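Local coordinates for protein tetraacyldisaccharide 4'-kinase (Aquifex aeolicus, PDB 4EHX) that probably transfers the gamma-phosphate of ATP to the 4'-position of a tetraacyldisaccharide 1-phosphate, forming lipid IVA in lipid A biosynthesis, at residues L6-I17 and R163-P173; G98-K106 and P279-G287. One frame throughout, in Å; residues are numbered along the deposited sequence.

Interaction 1. Residues L6-I17 and R163-P173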
loop_
_atom_site.group_PDB
_atom_site.type_symbol
_atom_site.label_atom_id
_atom_site.label_comp_id
_atom_site.label_asym_id
_atom_site.label_seq_id
_atom_site.Cartn_x
_atom_site.Cartn_y
_atom_site.Cartn_z
ATOM N N LEU A 6 15.139 -23.938 2.450
ATOM C CA LEU A 6 14.878 -22.707 3.196
ATOM C C LEU A 6 14.111 -22.913 4.506
ATOM O O LEU A 6 14.071 -22.026 5.352
ATOM C CB LEU A 6 14.128 -21.710 2.323
ATOM C CG LEU A 6 14.951 -21.155 1.163
ATOM C CD1 LEU A 6 14.120 -20.177 0.360
ATOM C CD2 LEU A 6 16.225 -20.498 1.689
ATOM N N LEU A 7 13.498 -24.078 4.667
ATOM C CA LEU A 7 12.671 -24.344 5.839
ATOM C C LEU A 7 13.386 -24.177 7.195
ATOM O O LEU A 7 12.756 -23.752 8.169
ATOM C CB LEU A 7 12.067 -25.744 5.748
ATOM C CG LEU A 7 10.855 -25.883 4.836
ATOM C CD1 LEU A 7 10.623 -27.345 4.495
ATOM C CD2 LEU A 7 9.626 -25.261 5.478
ATOM N N PRO A 8 14.684 -24.535 7.275
ATOM C CA PRO A 8 15.398 -24.340 8.545
ATOM C C PRO A 8 15.387 -22.884 8.975
ATOM O O PRO A 8 15.263 -22.587 10.168
ATOM C CB PRO A 8 16.827 -24.778 8.207
ATOM C CG PRO A 8 16.639 -25.813 7.142
ATOM C CD PRO A 8 15.502 -25.284 6.306
ATOM N N PHE A 9 15.516 -21.981 8.008
ATOM C CA PHE A 9 15.474 -20.561 8.299
ATOM C C PHE A 9 14.078 -20.152 8.753
ATOM O O PHE A 9 13.940 -19.327 9.642
ATOM C CB PHE A 9 15.925 -19.753 7.079
ATOM C CG PHE A 9 17.359 -19.993 6.705
ATOM C CD1 PHE A 9 18.386 -19.439 7.459
ATOM C CD2 PHE A 9 17.683 -20.790 5.619
ATOM C CE1 PHE A 9 19.711 -19.667 7.130
ATOM C CE2 PHE A 9 19.009 -21.023 5.282
ATOM C CZ PHE A 9 20.023 -20.460 6.039
ATOM N N SER A 10 13.050 -20.750 8.151
ATOM C CA SER A 10 11.669 -20.485 8.554
ATOM C C SER A 10 11.389 -20.877 10.002
ATOM O O SER A 10 10.738 -20.138 10.727
ATOM C CB SER A 10 10.688 -21.212 7.640
ATOM O OG SER A 10 10.738 -20.673 6.334
ATOM N N TYR A 11 11.848 -22.056 10.414
ATOM C CA TYR A 11 11.629 -22.489 11.795
ATOM C C TYR A 11 12.356 -21.561 12.760
ATOM O O TYR A 11 11.828 -21.205 13.814
ATOM C CB TYR A 11 12.114 -23.926 12.006
ATOM C CG TYR A 11 11.430 -24.952 11.137
ATOM C CD1 TYR A 11 10.059 -24.887 10.875
ATOM C CD2 TYR A 11 12.164 -25.981 10.557
ATOM C CE1 TYR A 11 9.448 -25.844 10.060
ATOM C CE2 TYR A 11 11.569 -26.930 9.763
ATOM C CZ TYR A 11 10.218 -26.862 9.520
ATOM O OH TYR A 11 9.662 -27.823 8.715
ATOM N N LEU A 12 13.572 -21.164 12.404
ATOM C CA LEU A 12 14.324 -20.243 13.254
ATOM C C LEU A 12 13.598 -18.902 13.351
ATOM O O LEU A 12 13.362 -18.385 14.445
ATOM C CB LEU A 12 15.741 -20.047 12.718
ATOM C CG LEU A 12 16.567 -18.931 13.357
ATOM C CD1 LEU A 12 16.895 -19.275 14.799
ATOM C CD2 LEU A 12 17.839 -18.700 12.552
ATOM N N TYR A 13 13.242 -18.356 12.190
ATOM C CA TYR A 13 12.518 -17.100 12.099
ATOM C C TYR A 13 11.228 -17.130 12.918
ATOM O O TYR A 13 10.858 -16.131 13.544
ATOM C CB TYR A 13 12.208 -16.788 10.629
ATOM C CG TYR A 13 11.543 -15.458 10.404
ATOM C CD1 TYR A 13 12.210 -14.270 10.678
ATOM C CD2 TYR A 13 10.253 -15.386 9.898
ATOM C CE1 TYR A 13 11.604 -13.043 10.458
ATOM C CE2 TYR A 13 9.634 -14.169 9.681
ATOM C CZ TYR A 13 10.312 -12.998 9.963
ATOM O OH TYR A 13 9.693 -11.784 9.745
ATOM N N GLU A 14 10.542 -18.270 12.926
ATOM C CA GLU A 14 9.301 -18.349 13.688
ATOM C C GLU A 14 9.560 -18.160 15.185
ATOM O O GLU A 14 8.816 -17.458 15.863
ATOM C CB GLU A 14 8.559 -19.664 13.437
ATOM C CG GLU A 14 7.228 -19.704 14.176
ATOM C CD GLU A 14 6.244 -20.702 13.595
ATOM O OE1 GLU A 14 6.670 -21.600 12.835
ATOM O OE2 GLU A 14 5.037 -20.579 13.902
ATOM N N LYS A 15 10.630 -18.769 15.690
ATOM C CA LYS A 15 10.989 -18.602 17.098
ATOM C C LYS A 15 11.201 -17.137 17.444
ATOM O O LYS A 15 10.720 -16.664 18.475
ATOM C CB LYS A 15 12.260 -19.369 17.430
ATOM C CG LYS A 15 12.106 -20.877 17.393
ATOM C CD LYS A 15 13.456 -21.537 17.544
ATOM C CE LYS A 15 13.360 -23.054 17.489
ATOM N NZ LYS A 15 12.803 -23.505 16.179
ATOM N N ILE A 16 11.942 -16.433 16.590
ATOM C CA ILE A 16 12.245 -15.015 16.808
ATOM C C ILE A 16 10.981 -14.147 16.809
ATOM O O ILE A 16 10.774 -13.327 17.712
ATOM C CB ILE A 16 13.250 -14.489 15.750
ATOM C CG1 ILE A 16 14.597 -15.209 15.892
ATOM C CG2 ILE A 16 13.420 -12.967 15.867
ATOM C CD1 ILE A 16 15.486 -15.120 14.660
ATOM N N ILE A 17 10.141 -14.334 15.794
ATOM C CA ILE A 17 8.887 -13.587 15.674
ATOM C C ILE A 17 7.937 -13.875 16.833
ATOM O O ILE A 17 7.362 -12.947 17.416
ATOM C CB ILE A 17 8.170 -13.889 14.336
ATOM C CG1 ILE A 17 9.003 -13.384 13.161
ATOM C CG2 ILE A 17 6.793 -13.208 14.283
ATOM C CD1 ILE A 17 9.161 -11.878 13.138
ATOM N N ARG A 163 3.461 -19.906 3.993
ATOM C CA ARG A 163 4.376 -20.275 5.067
ATOM C C ARG A 163 5.253 -19.090 5.457
ATOM O O ARG A 163 5.408 -18.143 4.691
ATOM C CB ARG A 163 5.268 -21.440 4.627
ATOM C CG ARG A 163 4.525 -22.742 4.361
ATOM C CD ARG A 163 5.460 -23.798 3.787
ATOM N NE ARG A 163 6.080 -23.353 2.540
ATOM C CZ ARG A 163 6.823 -24.124 1.750
ATOM N NH1 ARG A 163 7.044 -25.394 2.067
ATOM N NH2 ARG A 163 7.344 -23.625 0.638
ATOM N N LEU A 164 5.841 -19.150 6.646
ATOM C CA LEU A 164 6.767 -18.113 7.079
ATOM C C LEU A 164 7.962 -17.976 6.138
ATOM O O LEU A 164 8.479 -18.967 5.630
ATOM C CB LEU A 164 7.277 -18.408 8.497
ATOM C CG LEU A 164 6.315 -17.984 9.607
ATOM C CD1 LEU A 164 6.679 -18.633 10.929
ATOM C CD2 LEU A 164 6.310 -16.479 9.729
ATOM N N LEU A 165 8.384 -16.731 5.915
ATOM C CA LEU A 165 9.685 -16.422 5.330
ATOM C C LEU A 165 10.789 -17.214 6.012
ATOM O O LEU A 165 10.733 -17.429 7.226
ATOM C CB LEU A 165 9.999 -14.936 5.546
ATOM C CG LEU A 165 9.159 -13.915 4.783
ATOM C CD1 LEU A 165 9.283 -12.544 5.433
ATOM C CD2 LEU A 165 9.595 -13.874 3.329
ATOM N N PRO A 166 11.823 -17.609 5.251
ATOM C CA PRO A 166 11.943 -17.372 3.807
ATOM C C PRO A 166 11.333 -18.478 2.946
ATOM O O PRO A 166 11.259 -18.314 1.730
ATOM C CB PRO A 166 13.457 -17.320 3.594
ATOM C CG PRO A 166 13.999 -18.222 4.633
ATOM C CD PRO A 166 13.087 -18.102 5.832
ATOM N N ALA A 167 10.905 -19.585 3.547
ATOM C CA ALA A 167 10.293 -20.660 2.754
ATOM C C ALA A 167 9.021 -20.173 2.045
ATOM O O ALA A 167 8.755 -20.533 0.899
ATOM C CB ALA A 167 9.995 -21.878 3.613
ATOM N N GLY A 168 8.234 -19.354 2.733
ATOM C CA GLY A 168 7.050 -18.761 2.126
ATOM C C GLY A 168 7.089 -17.253 2.223
ATOM O O GLY A 168 8.155 -16.675 2.429
ATOM N N ASN A 169 5.926 -16.616 2.102
ATOM C CA ASN A 169 5.850 -15.158 2.091
ATOM C C ASN A 169 5.341 -14.519 3.373
ATOM O O ASN A 169 5.236 -13.297 3.451
ATOM C CB ASN A 169 4.977 -14.680 0.925
ATOM C CG ASN A 169 5.467 -15.185 -0.405
ATOM O OD1 ASN A 169 6.512 -14.755 -0.892
ATOM N ND2 ASN A 169 4.724 -16.113 -0.997
ATOM N N LEU A 170 5.013 -15.321 4.379
ATOM C CA LEU A 170 4.442 -14.754 5.599
ATOM C C LEU A 170 5.499 -14.049 6.457
ATOM O O LEU A 170 6.578 -14.598 6.727
ATOM C CB LEU A 170 3.709 -15.827 6.412
ATOM C CG LEU A 170 2.460 -16.427 5.759
ATOM C CD1 LEU A 170 1.839 -17.479 6.674
ATOM C CD2 LEU A 170 1.457 -15.327 5.427
ATOM N N ARG A 171 5.191 -12.830 6.885
ATOM C CA ARG A 171 6.070 -12.104 7.799
ATOM C C ARG A 171 5.846 -12.562 9.237
ATOM O O ARG A 171 6.727 -12.407 10.082
ATOM C CB ARG A 171 5.849 -10.584 7.682
ATOM C CG ARG A 171 6.457 -9.987 6.414
ATOM C CD ARG A 171 6.389 -8.460 6.402
ATOM N NE ARG A 171 5.036 -7.975 6.155
ATOM C CZ ARG A 171 4.723 -6.696 5.981
ATOM N NH1 ARG A 171 5.669 -5.763 6.022
ATOM N NH2 ARG A 171 3.463 -6.347 5.764
ATOM N N GLU A 172 4.647 -13.084 9.506
ATOM C CA GLU A 172 4.259 -13.595 10.826
ATOM C C GLU A 172 3.339 -14.785 10.642
ATOM O O GLU A 172 2.631 -14.868 9.633
ATOM C CB GLU A 172 3.437 -12.568 11.607
ATOM C CG GLU A 172 4.010 -11.212 11.730
ATOM C CD GLU A 172 3.197 -10.373 12.688
ATOM O OE1 GLU A 172 2.462 -9.473 12.225
ATOM O OE2 GLU A 172 3.283 -10.636 13.910
ATOM N N PRO A 173 3.300 -15.681 11.643
ATOM C CA PRO A 173 2.425 -16.856 11.623
ATOM C C PRO A 173 0.976 -16.430 11.547
ATOM O O PRO A 173 0.620 -15.366 12.055
ATOM C CB PRO A 173 2.682 -17.507 12.981
ATOM C CG PRO A 173 4.044 -17.052 13.372
ATOM C CD PRO A 173 4.196 -15.674 12.818
#
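Tyr13 and Ser10, on one side of the N-terminal helix, each give a hydroxyl to a backbone carbonyl of the irregular segment 163-173. Tyr13 has CG anti to its backbone nitrogen (chi1 -176°), which sends the ring out from the helix and across the loop. Tyr13 OH donates to Arg171 O at 3.0 Å, in the carbonyl plane and on a lone pair. Leu164 CD2 meets the ring at its edge, 4.0 Å from Tyr13 CE2, and Ile17 CG1 of the same helix lies over one face near the rim. Ser10 OG donates to Leu164 O at 2.9 Å from above the carbonyl plane. Gly168 N reaches that oxygen from the opposite face, so two donors hold it. The other branch of Leu164 turns to Glu14: CD1 lies 3.3 Å from Glu14 CB, and the two side chains cross at about a right angle. Near the helix start, Phe9 CB sits 3.5 Å from CG of Pro166, which follows a cis peptide bond. A leucine in place of Tyr13 would probably leave Arg171 O without this donor and open a gap beside Leu164 CD2. Arg171 itself points its guanidinium elsewhere, to a salt bridge with Asp139, close to the predicted ATP site. The helix thus holds two main-chain oxygens through hydroxyls, and mostly apolar contacts fill in around them.

Interaction 2. Residues G98-K106 and P279-G287; sequences GDEPYLMAK and PKDLIKLQG
Ile283 is the central bump of this contact, set against helix 99-107 of a P-loop kinase fold. It enters a hollow lined by Asp99, Tyr102 and Leu103. Its CG1 stands between the backbone nitrogen and the carbonyl carbon (chi1 57°), and CD1 comes to 4.0 Å from Asp99 O. Its CG2 branch goes to Leu103, with CD1 of Leu103 3.8 Å from Ile283 CG2. The two side chains cross at about a right angle. Leu103 CD1 in turn fits against Pro279, 4.0 Å from Pro279 CB. The Tyr102 ring slides past Ile283 in the opposite direction, its CE1 4.0 Å from Ile283 CB. Trp94 packs edge-to-face with Tyr102 from outside the two segments. Polar groups flank this apolar core. At one end Lys284 NZ forms a salt bridge with Asp99 OD2 at 3.3 Å, in which the hydrogen bond is weak. At the other end the Gln286 amide is held on both its atoms. Lys106 NZ donates to Gln286 OE1 at 3.0 Å, from above the carbonyl plane. Gln286 NE2 gives one bond to Ile283 O, which steadies the amide, and another to Tyr102 OH at 2.9 Å, with an N-H...O angle of 157° and the nitrogen near the ring plane.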
loop_
_atom_site.group_PDB
_atom_site.type_symbol
_atom_site.label_atom_id
_atom_site.label_comp_id
_atom_site.label_asym_id
_atom_site.label_seq_id
_atom_site.Cartn_x
_atom_site.Cartn_y
_atom_site.Cartn_z
ATOM N N GLY A 98 11.969 8.220 -0.649
ATOM C CA GLY A 98 11.805 6.807 -0.931
ATOM C C GLY A 98 10.611 6.638 -1.854
ATOM O O GLY A 98 9.654 7.408 -1.784
ATOM N N ASP A 99 10.665 5.638 -2.728
ATOM C CA ASP A 99 9.609 5.432 -3.714
ATOM C C ASP A 99 8.226 5.227 -3.102
ATOM O O ASP A 99 7.227 5.672 -3.665
ATOM C CB ASP A 99 9.946 4.254 -4.631
ATOM C CG ASP A 99 10.933 4.626 -5.725
ATOM O OD1 ASP A 99 11.597 5.683 -5.615
ATOM O OD2 ASP A 99 11.047 3.851 -6.697
ATOM N N GLU A 100 8.167 4.558 -1.953
ATOM C CA GLU A 100 6.885 4.185 -1.343
ATOM C C GLU A 100 6.090 5.357 -0.744
ATOM O O GLU A 100 4.901 5.537 -1.052
ATOM C CB GLU A 100 7.088 3.101 -0.269
ATOM C CG GLU A 100 8.111 2.019 -0.633
ATOM C CD GLU A 100 9.563 2.476 -0.482
ATOM O OE1 GLU A 100 9.962 2.878 0.635
ATOM O OE2 GLU A 100 10.310 2.428 -1.483
ATOM N N PRO A 101 6.718 6.128 0.160
ATOM C CA PRO A 101 5.977 7.285 0.682
ATOM C C PRO A 101 5.681 8.297 -0.432
ATOM O O PRO A 101 4.634 8.938 -0.399
ATOM C CB PRO A 101 6.948 7.891 1.709
ATOM C CG PRO A 101 7.856 6.746 2.100
ATOM C CD PRO A 101 8.035 5.975 0.810
ATOM N N TYR A 102 6.598 8.450 -1.384
ATOM C CA TYR A 102 6.383 9.417 -2.462
ATOM C C TYR A 102 5.174 9.009 -3.305
ATOM O O TYR A 102 4.295 9.825 -3.590
ATOM C CB TYR A 102 7.631 9.590 -3.341
ATOM C CG TYR A 102 7.470 10.694 -4.380
ATOM C CD1 TYR A 102 6.819 10.453 -5.588
ATOM C CD2 TYR A 102 7.944 11.985 -4.136
ATOM C CE1 TYR A 102 6.662 11.469 -6.536
ATOM C CE2 TYR A 102 7.787 13.004 -5.070
ATOM C CZ TYR A 102 7.149 12.736 -6.268
ATOM O OH TYR A 102 6.990 13.741 -7.192
ATOM N N LEU A 103 5.124 7.742 -3.701
ATOM C CA LEU A 103 3.976 7.252 -4.450
ATOM C C LEU A 103 2.677 7.437 -3.665
ATOM O O LEU A 103 1.671 7.913 -4.201
ATOM C CB LEU A 103 4.170 5.781 -4.831
ATOM C CG LEU A 103 2.977 5.094 -5.505
ATOM C CD1 LEU A 103 2.503 5.856 -6.753
ATOM C CD2 LEU A 103 3.327 3.640 -5.844
ATOM N N MET A 104 2.687 7.047 -2.391
ATOM C CA MET A 104 1.504 7.246 -1.546
ATOM C C MET A 104 1.060 8.706 -1.567
ATOM O O MET A 104 -0.120 9.012 -1.698
ATOM C CB MET A 104 1.807 6.813 -0.101
ATOM C CG MET A 104 0.582 6.671 0.802
ATOM S SD MET A 104 -0.273 5.096 0.579
ATOM C CE MET A 104 1.110 3.985 0.388
ATOM N N ALA A 105 2.016 9.617 -1.416
ATOM C CA ALA A 105 1.684 11.045 -1.436
ATOM C C ALA A 105 1.079 11.497 -2.772
ATOM O O ALA A 105 0.148 12.310 -2.811
ATOM C CB ALA A 105 2.922 11.880 -1.086
ATOM N N LYS A 106 1.602 10.976 -3.879
ATOM C CA LYS A 106 1.050 11.361 -5.174
ATOM C C LYS A 106 -0.353 10.790 -5.338
ATOM O O LYS A 106 -1.206 11.393 -5.981
ATOM C CB LYS A 106 1.956 10.914 -6.331
ATOM C CG LYS A 106 3.322 11.586 -6.376
ATOM C CD LYS A 106 3.253 13.125 -6.443
ATOM C CE LYS A 106 2.593 13.619 -7.699
ATOM N NZ LYS A 106 3.051 15.010 -8.097
ATOM N N PRO A 279 2.054 2.717 -11.710
ATOM C CA PRO A 279 2.177 3.946 -10.913
ATOM C C PRO A 279 3.579 4.140 -10.325
ATOM O O PRO A 279 4.062 5.274 -10.258
ATOM C CB PRO A 279 1.130 3.750 -9.815
ATOM C CG PRO A 279 0.076 2.889 -10.481
ATOM C CD PRO A 279 0.860 1.932 -11.349
ATOM N N LYS A 280 4.226 3.055 -9.914
ATOM C CA LYS A 280 5.580 3.141 -9.374
ATOM C C LYS A 280 6.575 3.650 -10.414
ATOM O O LYS A 280 7.546 4.328 -10.077
ATOM C CB LYS A 280 6.050 1.794 -8.824
ATOM C CG LYS A 280 7.460 1.845 -8.244
ATOM C CD LYS A 280 7.933 0.492 -7.737
ATOM C CE LYS A 280 9.360 0.583 -7.203
ATOM N NZ LYS A 280 9.883 -0.740 -6.758
ATOM N N ASP A 281 6.348 3.302 -11.677
ATOM C CA ASP A 281 7.175 3.835 -12.761
ATOM C C ASP A 281 6.779 5.272 -13.089
ATOM O O ASP A 281 7.622 6.133 -13.355
ATOM C CB ASP A 281 7.026 2.973 -14.013
ATOM C CG ASP A 281 7.656 1.610 -13.858
ATOM O OD1 ASP A 281 8.901 1.545 -13.800
ATOM O OD2 ASP A 281 6.911 0.611 -13.805
ATOM N N LEU A 282 5.479 5.524 -13.056
ATOM C CA LEU A 282 4.945 6.805 -13.489
ATOM C C LEU A 282 5.497 7.968 -12.668
ATOM O O LEU A 282 5.612 9.077 -13.175
ATOM C CB LEU A 282 3.416 6.773 -13.437
ATOM C CG LEU A 282 2.645 7.986 -13.958
ATOM C CD1 LEU A 282 2.889 8.218 -15.470
ATOM C CD2 LEU A 282 1.169 7.798 -13.662
ATOM N N ILE A 283 5.842 7.726 -11.402
ATOM C CA ILE A 283 6.304 8.822 -10.547
ATOM C C ILE A 283 7.607 9.424 -11.070
ATOM O O ILE A 283 7.943 10.558 -10.740
ATOM C CB ILE A 283 6.467 8.419 -9.056
ATOM C CG1 ILE A 283 7.422 7.239 -8.907
ATOM C CG2 ILE A 283 5.122 8.104 -8.430
ATOM C CD1 ILE A 283 7.703 6.861 -7.456
ATOM N N LYS A 284 8.319 8.672 -11.906
ATOM C CA LYS A 284 9.615 9.111 -12.415
ATOM C C LYS A 284 9.491 9.758 -13.785
ATOM O O LYS A 284 10.485 10.172 -14.379
ATOM C CB LYS A 284 10.591 7.932 -12.474
ATOM C CG LYS A 284 10.893 7.323 -11.115
ATOM C CD LYS A 284 10.894 5.807 -11.181
ATOM C CE LYS A 284 11.065 5.193 -9.801
ATOM N NZ LYS A 284 12.361 5.587 -9.188
ATOM N N LEU A 285 8.260 9.851 -14.280
ATOM C CA LEU A 285 8.004 10.347 -15.626
ATOM C C LEU A 285 6.984 11.478 -15.639
ATOM O O LEU A 285 6.264 11.671 -16.622
ATOM C CB LEU A 285 7.522 9.209 -16.523
ATOM C CG LEU A 285 8.540 8.095 -16.750
ATOM C CD1 LEU A 285 7.873 6.886 -17.376
ATOM C CD2 LEU A 285 9.672 8.615 -17.633
ATOM N N GLN A 286 6.915 12.235 -14.553
ATOM C CA GLN A 286 5.940 13.318 -14.495
ATOM C C GLN A 286 6.289 14.393 -15.511
ATOM O O GLN A 286 7.463 14.697 -15.734
ATOM C CB GLN A 286 5.865 13.898 -13.082
ATOM C CG GLN A 286 5.494 12.838 -12.047
ATOM C CD GLN A 286 5.507 13.372 -10.635
ATOM O OE1 GLN A 286 4.962 14.441 -10.360
ATOM N NE2 GLN A 286 6.138 12.634 -9.731
ATOM N N GLY A 287 5.275 14.967 -16.143
ATOM C CA GLY A 287 5.542 15.955 -17.170
ATOM C C GLY A 287 5.418 15.372 -18.562
ATOM O O GLY A 287 4.961 16.054 -19.478
#

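How the interactions relate
From the N terminus, helix 7-25 comes first and meets residues 163-173, so interaction 1 closes a loop of 145 residues. Helix 99-107 lies within that loop. Its partner 279-287 comes only after the loop has closed, so the two contacts cross along the chain. Interaction 1 ties the N-terminal helix to the loop before strand 182-186. Interaction 2 joins helix 99-107 to the short helix 279-282 and the turn after it, between strands 275-277 and 291-300. The contacts do not touch: their centres are 31 Å apart and their nearest atoms about 11 Å. Each has a side chain near the predicted ATP-binding residues, Arg171 near Val46 and Leu103 near Thr52.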